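Local coordinates for protein antitoxin epsilon (Streptococcus pyogenes, PDB 1GVN) that neutralises the cognate zeta toxin as the antitoxin of a plasmid-borne type II toxin-antitoxin system that kills plasmid-free cells, at residues Ala19-Asn31 / Glu43-Arg55. Numbering follows the deposited sequence.
Sequences ASVYNRVLNYVLN and EVNLLNQLKLAKR
Glu43 opens the contact by meeting Tyr28 where two helices of a three-helix bundle pack with knobs into holes; their segment axes, 9.7 Å apart, run roughly antiparallel at 144°. Tyr28 OH donates to Glu43 OE2 over 3.1 Å, on the anti side of the carboxylate and 22° out of its plane. Glu43 CG lies 3.4 Å from Tyr28 CE1, and beyond it the bend at chi2 turns CD and its carboxylate toward the hydroxyl. One turn on, Leu47 is a knob among Tyr22, Val25, Leu26 and Val29: its CB lies against Val25 CG1, and its CD1 reaches Tyr22 CE1 at 3.6 Å. Leu50 works with both ends, CB in the ring plane at the edge of Tyr22 and CD1 tip to tip with Val25 CG2 (3.5 Å); Tyr72 of helix 63-83 also touches it. Tyr22 is a knob among Leu47, Leu50, Lys51 and Lys54, one lysine meeting its hydroxyl and the other covering one face. Lys51 NZ donates to Tyr22 OH across 3.0 Å, yet acidic side chains of the other protein's chain bind this hydroxyl and both ammonium groups, so the tyrosine and lysines form part of the intermolecular interface. Lys54 CD lies 3.6 Å from Tyr22 CD1, and from there the bend at chi3 carries NZ over the ring as a cation-pi contact, 3.6 Å from the centroid and 8° off the normal.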
loop_
_atom_site.group_PDB
_atom_site.type_symbol
_atom_site.label_atom_id
_atom_site.label_comp_id
_atom_site.label_asym_id
_atom_site.label_seq_id
_atom_site.Cartn_x
_atom_site.Cartn_y
_atom_site.Cartn_z
ATOM N N ALA A 19 6.044 8.048 -9.797
ATOM C CA ALA A 19 6.619 7.485 -11.018
ATOM C C ALA A 19 7.895 6.720 -10.668
ATOM O O ALA A 19 8.184 5.662 -11.234
ATOM C CB ALA A 19 6.926 8.596 -12.021
ATOM N N SER A 20 8.655 7.264 -9.725
ATOM C CA SER A 20 9.893 6.640 -9.286
ATOM C C SER A 20 9.620 5.278 -8.642
ATOM O O SER A 20 10.271 4.279 -8.963
ATOM C CB SER A 20 10.600 7.552 -8.281
ATOM O OG SER A 20 11.760 6.937 -7.762
ATOM N N VAL A 21 8.647 5.247 -7.740
ATOM C CA VAL A 21 8.287 4.022 -7.029
ATOM C C VAL A 21 7.636 3.006 -7.969
ATOM O O VAL A 21 7.985 1.821 -7.965
ATOM C CB VAL A 21 7.321 4.345 -5.857
ATOM C CG1 VAL A 21 6.868 3.069 -5.167
ATOM C CG2 VAL A 21 8.021 5.263 -4.855
ATOM N N TYR A 22 6.690 3.470 -8.778
ATOM C CA TYR A 22 6.008 2.578 -9.704
ATOM C C TYR A 22 7.011 1.976 -10.689
ATOM O O TYR A 22 7.018 0.766 -10.925
ATOM C CB TYR A 22 4.937 3.334 -10.485
ATOM C CG TYR A 22 4.143 2.438 -11.397
ATOM C CD1 TYR A 22 3.078 1.679 -10.908
ATOM C CD2 TYR A 22 4.478 2.316 -12.745
ATOM C CE1 TYR A 22 2.361 0.812 -11.747
ATOM C CE2 TYR A 22 3.774 1.458 -13.588
ATOM C CZ TYR A 22 2.719 0.711 -13.084
ATOM O OH TYR A 22 2.028 -0.131 -13.922
ATOM N N ASN A 23 7.856 2.828 -11.261
ATOM C CA ASN A 23 8.847 2.360 -12.223
ATOM C C ASN A 23 9.803 1.334 -11.638
ATOM O O ASN A 23 10.168 0.381 -12.314
ATOM C CB ASN A 23 9.625 3.537 -12.819
ATOM C CG ASN A 23 8.796 4.324 -13.817
ATOM O OD1 ASN A 23 7.917 3.765 -14.469
ATOM N ND2 ASN A 23 9.076 5.619 -13.951
ATOM N N ARG A 24 10.199 1.520 -10.382
ATOM C CA ARG A 24 11.089 0.568 -9.724
ATOM C C ARG A 24 10.396 -0.789 -9.691
ATOM O O ARG A 24 10.980 -1.812 -10.044
ATOM C CB ARG A 24 11.391 1.022 -8.289
ATOM C CG ARG A 24 12.205 0.025 -7.464
ATOM C CD ARG A 24 12.391 0.525 -6.032
ATOM N NE ARG A 24 13.030 1.837 -6.013
ATOM C CZ ARG A 24 12.546 2.902 -5.378
ATOM N NH1 ARG A 24 11.410 2.821 -4.697
ATOM N NH2 ARG A 24 13.188 4.061 -5.444
ATOM N N VAL A 25 9.140 -0.791 -9.259
ATOM C CA VAL A 25 8.369 -2.021 -9.175
ATOM C C VAL A 25 8.122 -2.638 -10.550
ATOM O O VAL A 25 8.280 -3.851 -10.729
ATOM C CB VAL A 25 7.021 -1.778 -8.471
ATOM C CG1 VAL A 25 6.219 -3.074 -8.413
ATOM C CG2 VAL A 25 7.267 -1.253 -7.062
ATOM N N LEU A 26 7.727 -1.815 -11.517
ATOM C CA LEU A 26 7.483 -2.315 -12.867
ATOM C C LEU A 26 8.758 -2.951 -13.421
ATOM O O LEU A 26 8.725 -4.062 -13.953
ATOM C CB LEU A 26 7.044 -1.180 -13.800
ATOM C CG LEU A 26 6.822 -1.609 -15.262
ATOM C CD1 LEU A 26 5.680 -2.629 -15.356
ATOM C CD2 LEU A 26 6.504 -0.383 -16.105
ATOM N N ASN A 27 9.880 -2.245 -13.294
ATOM C CA ASN A 27 11.152 -2.765 -13.789
ATOM C C ASN A 27 11.484 -4.132 -13.214
ATOM O O ASN A 27 11.916 -5.032 -13.934
ATOM C CB ASN A 27 12.300 -1.800 -13.475
ATOM C CG ASN A 27 12.656 -0.925 -14.657
ATOM O OD1 ASN A 27 12.592 -1.363 -15.806
ATOM N ND2 ASN A 27 13.048 0.319 -14.383
ATOM N N TYR A 28 11.286 -4.278 -11.911
ATOM C CA TYR A 28 11.574 -5.535 -11.231
ATOM C C TYR A 28 10.684 -6.657 -11.754
ATOM O O TYR A 28 11.170 -7.734 -12.116
ATOM C CB TYR A 28 11.380 -5.348 -9.725
ATOM C CG TYR A 28 11.676 -6.572 -8.891
ATOM C CD1 TYR A 28 10.765 -7.624 -8.812
ATOM C CD2 TYR A 28 12.853 -6.661 -8.150
ATOM C CE1 TYR A 28 11.013 -8.732 -8.008
ATOM C CE2 TYR A 28 13.110 -7.767 -7.338
ATOM C CZ TYR A 28 12.182 -8.795 -7.273
ATOM O OH TYR A 28 12.412 -9.875 -6.450
ATOM N N VAL A 29 9.382 -6.402 -11.801
ATOM C CA VAL A 29 8.429 -7.396 -12.287
ATOM C C VAL A 29 8.774 -7.846 -13.703
ATOM O O VAL A 29 8.776 -9.043 -13.999
ATOM C CB VAL A 29 6.983 -6.842 -12.248
ATOM C CG1 VAL A 29 6.031 -7.765 -13.007
ATOM C CG2 VAL A 29 6.529 -6.712 -10.797
ATOM N N LEU A 30 9.083 -6.894 -14.576
ATOM C CA LEU A 30 9.430 -7.236 -15.949
ATOM C C LEU A 30 10.777 -7.950 -16.022
ATOM O O LEU A 30 10.917 -8.969 -16.708
ATOM C CB LEU A 30 9.456 -5.975 -16.820
ATOM C CG LEU A 30 8.099 -5.286 -17.015
ATOM C CD1 LEU A 30 8.286 -4.034 -17.877
ATOM C CD2 LEU A 30 7.116 -6.248 -17.675
ATOM N N ASN A 31 11.767 -7.423 -15.310
ATOM C CA ASN A 31 13.088 -8.031 -15.324
ATOM C C ASN A 31 13.064 -9.464 -14.808
ATOM O O ASN A 31 13.796 -10.315 -15.305
ATOM C CB ASN A 31 14.085 -7.186 -14.518
ATOM C CG ASN A 31 14.493 -5.907 -15.250
ATOM O OD1 ASN A 31 14.839 -5.935 -16.436
ATOM N ND2 ASN A 31 14.467 -4.780 -14.540
ATOM N N GLU A 43 5.455 -9.340 -5.451
ATOM C CA GLU A 43 5.830 -8.131 -6.175
ATOM C C GLU A 43 4.767 -7.686 -7.165
ATOM O O GLU A 43 4.635 -6.495 -7.446
ATOM C CB GLU A 43 7.167 -8.330 -6.899
ATOM C CG GLU A 43 8.297 -8.758 -5.970
ATOM C CD GLU A 43 8.447 -10.266 -5.890
ATOM O OE1 GLU A 43 7.430 -10.979 -6.011
ATOM O OE2 GLU A 43 9.584 -10.739 -5.694
ATOM N N VAL A 44 4.015 -8.645 -7.694
ATOM C CA VAL A 44 2.952 -8.340 -8.635
ATOM C C VAL A 44 1.759 -7.792 -7.852
ATOM O O VAL A 44 1.043 -6.918 -8.332
ATOM C CB VAL A 44 2.546 -9.596 -9.438
ATOM C CG1 VAL A 44 1.338 -9.302 -10.327
ATOM C CG2 VAL A 44 3.723 -10.042 -10.310
ATOM N N ASN A 45 1.546 -8.312 -6.647
ATOM C CA ASN A 45 0.455 -7.832 -5.806
ATOM C C ASN A 45 0.724 -6.354 -5.510
ATOM O O ASN A 45 -0.177 -5.513 -5.577
ATOM C CB ASN A 45 0.393 -8.637 -4.506
ATOM C CG ASN A 45 -0.781 -8.240 -3.630
ATOM O OD1 ASN A 45 -0.775 -7.185 -2.995
ATOM N ND2 ASN A 45 -1.805 -9.083 -3.601
ATOM N N LEU A 46 1.977 -6.036 -5.204
ATOM C CA LEU A 46 2.356 -4.655 -4.924
ATOM C C LEU A 46 2.151 -3.782 -6.158
ATOM O O LEU A 46 1.620 -2.674 -6.067
ATOM C CB LEU A 46 3.823 -4.578 -4.493
ATOM C CG LEU A 46 4.394 -3.165 -4.321
ATOM C CD1 LEU A 46 3.590 -2.404 -3.283
ATOM C CD2 LEU A 46 5.851 -3.250 -3.912
ATOM N N LEU A 47 2.588 -4.280 -7.311
ATOM C CA LEU A 47 2.434 -3.538 -8.555
ATOM C C LEU A 47 0.964 -3.187 -8.772
ATOM O O LEU A 47 0.630 -2.054 -9.119
ATOM C CB LEU A 47 2.936 -4.369 -9.743
ATOM C CG LEU A 47 2.780 -3.704 -11.119
ATOM C CD1 LEU A 47 3.713 -2.508 -11.221
ATOM C CD2 LEU A 47 3.098 -4.704 -12.226
ATOM N N ASN A 48 0.090 -4.168 -8.562
ATOM C CA ASN A 48 -1.337 -3.964 -8.751
ATOM C C ASN A 48 -1.919 -2.955 -7.775
ATOM O O ASN A 48 -2.817 -2.195 -8.129
ATOM C CB ASN A 48 -2.080 -5.298 -8.673
ATOM C CG ASN A 48 -1.785 -6.187 -9.876
ATOM O OD1 ASN A 48 -1.458 -5.688 -10.951
ATOM N ND2 ASN A 48 -1.910 -7.496 -9.703
ATOM N N GLN A 49 -1.398 -2.951 -6.550
ATOM C CA GLN A 49 -1.864 -1.956 -5.593
ATOM C C GLN A 49 -1.455 -0.549 -6.017
ATOM O O GLN A 49 -2.197 0.395 -5.892
ATOM C CB GLN A 49 -1.326 -2.261 -4.194
ATOM C CG GLN A 49 -1.882 -3.536 -3.580
ATOM C CD GLN A 49 -1.324 -3.806 -2.197
ATOM O OE1 GLN A 49 -1.490 -3.000 -1.283
ATOM N NE2 GLN A 49 -0.662 -4.947 -2.041
ATOM N N LEU A 50 -0.244 -0.479 -6.583
ATOM C CA LEU A 50 0.266 0.803 -7.058
ATOM C C LEU A 50 -0.559 1.281 -8.251
ATOM O O LEU A 50 -0.815 2.480 -8.395
ATOM C CB LEU A 50 1.750 0.687 -7.435
ATOM C CG LEU A 50 2.733 0.314 -6.311
ATOM C CD1 LEU A 50 4.172 0.459 -6.812
ATOM C CD2 LEU A 50 2.519 1.216 -5.107
ATOM N N LYS A 51 -0.979 0.349 -9.104
ATOM C CA LYS A 51 -1.811 0.706 -10.255
ATOM C C LYS A 51 -3.127 1.296 -9.739
ATOM O O LYS A 51 -3.646 2.279 -10.270
ATOM C CB LYS A 51 -2.109 -0.534 -11.113
ATOM C CG LYS A 51 -0.904 -1.057 -11.905
ATOM C CD LYS A 51 -1.252 -2.337 -12.678
ATOM C CE LYS A 51 -0.141 -2.732 -13.656
ATOM N NZ LYS A 51 -0.158 -1.888 -14.888
ATOM N N LEU A 52 -3.659 0.685 -8.688
ATOM C CA LEU A 52 -4.911 1.140 -8.098
ATOM C C LEU A 52 -4.723 2.548 -7.528
ATOM O O LEU A 52 -5.579 3.422 -7.684
ATOM C CB LEU A 52 -5.334 0.158 -7.001
ATOM C CG LEU A 52 -6.789 0.159 -6.533
ATOM C CD1 LEU A 52 -7.009 -0.998 -5.569
ATOM C CD2 LEU A 52 -7.119 1.479 -5.873
ATOM N N ALA A 53 -3.590 2.768 -6.878
ATOM C CA ALA A 53 -3.284 4.065 -6.288
ATOM C C ALA A 53 -3.225 5.171 -7.341
ATOM O O ALA A 53 -3.687 6.289 -7.109
ATOM C CB ALA A 53 -1.952 3.985 -5.538
ATOM N N LYS A 54 -2.661 4.844 -8.500
ATOM C CA LYS A 54 -2.497 5.793 -9.601
ATOM C C LYS A 54 -3.753 6.143 -10.398
ATOM O O LYS A 54 -3.729 7.051 -11.229
ATOM C CB LYS A 54 -1.432 5.271 -10.568
ATOM C CG LYS A 54 -0.017 5.310 -10.028
ATOM C CD LYS A 54 0.938 4.627 -11.001
ATOM C CE LYS A 54 0.877 5.280 -12.375
ATOM N NZ LYS A 54 1.468 4.415 -13.423
ATOM N N ARG A 55 -4.849 5.433 -10.157
ATOM C CA ARG A 55 -6.085 5.706 -10.887
ATOM C C ARG A 55 -6.837 6.940 -10.388
ATOM O O ARG A 55 -7.768 7.410 -11.044
ATOM C CB ARG A 55 -7.023 4.503 -10.807
ATOM C CG ARG A 55 -6.554 3.270 -11.550
ATOM C CD ARG A 55 -7.594 2.172 -11.408
ATOM N NE ARG A 55 -7.223 0.949 -12.111
ATOM C CZ ARG A 55 -7.958 -0.157 -12.106
ATOM N NH1 ARG A 55 -9.101 -0.190 -11.433
ATOM N NH2 ARG A 55 -7.553 -1.230 -12.771
#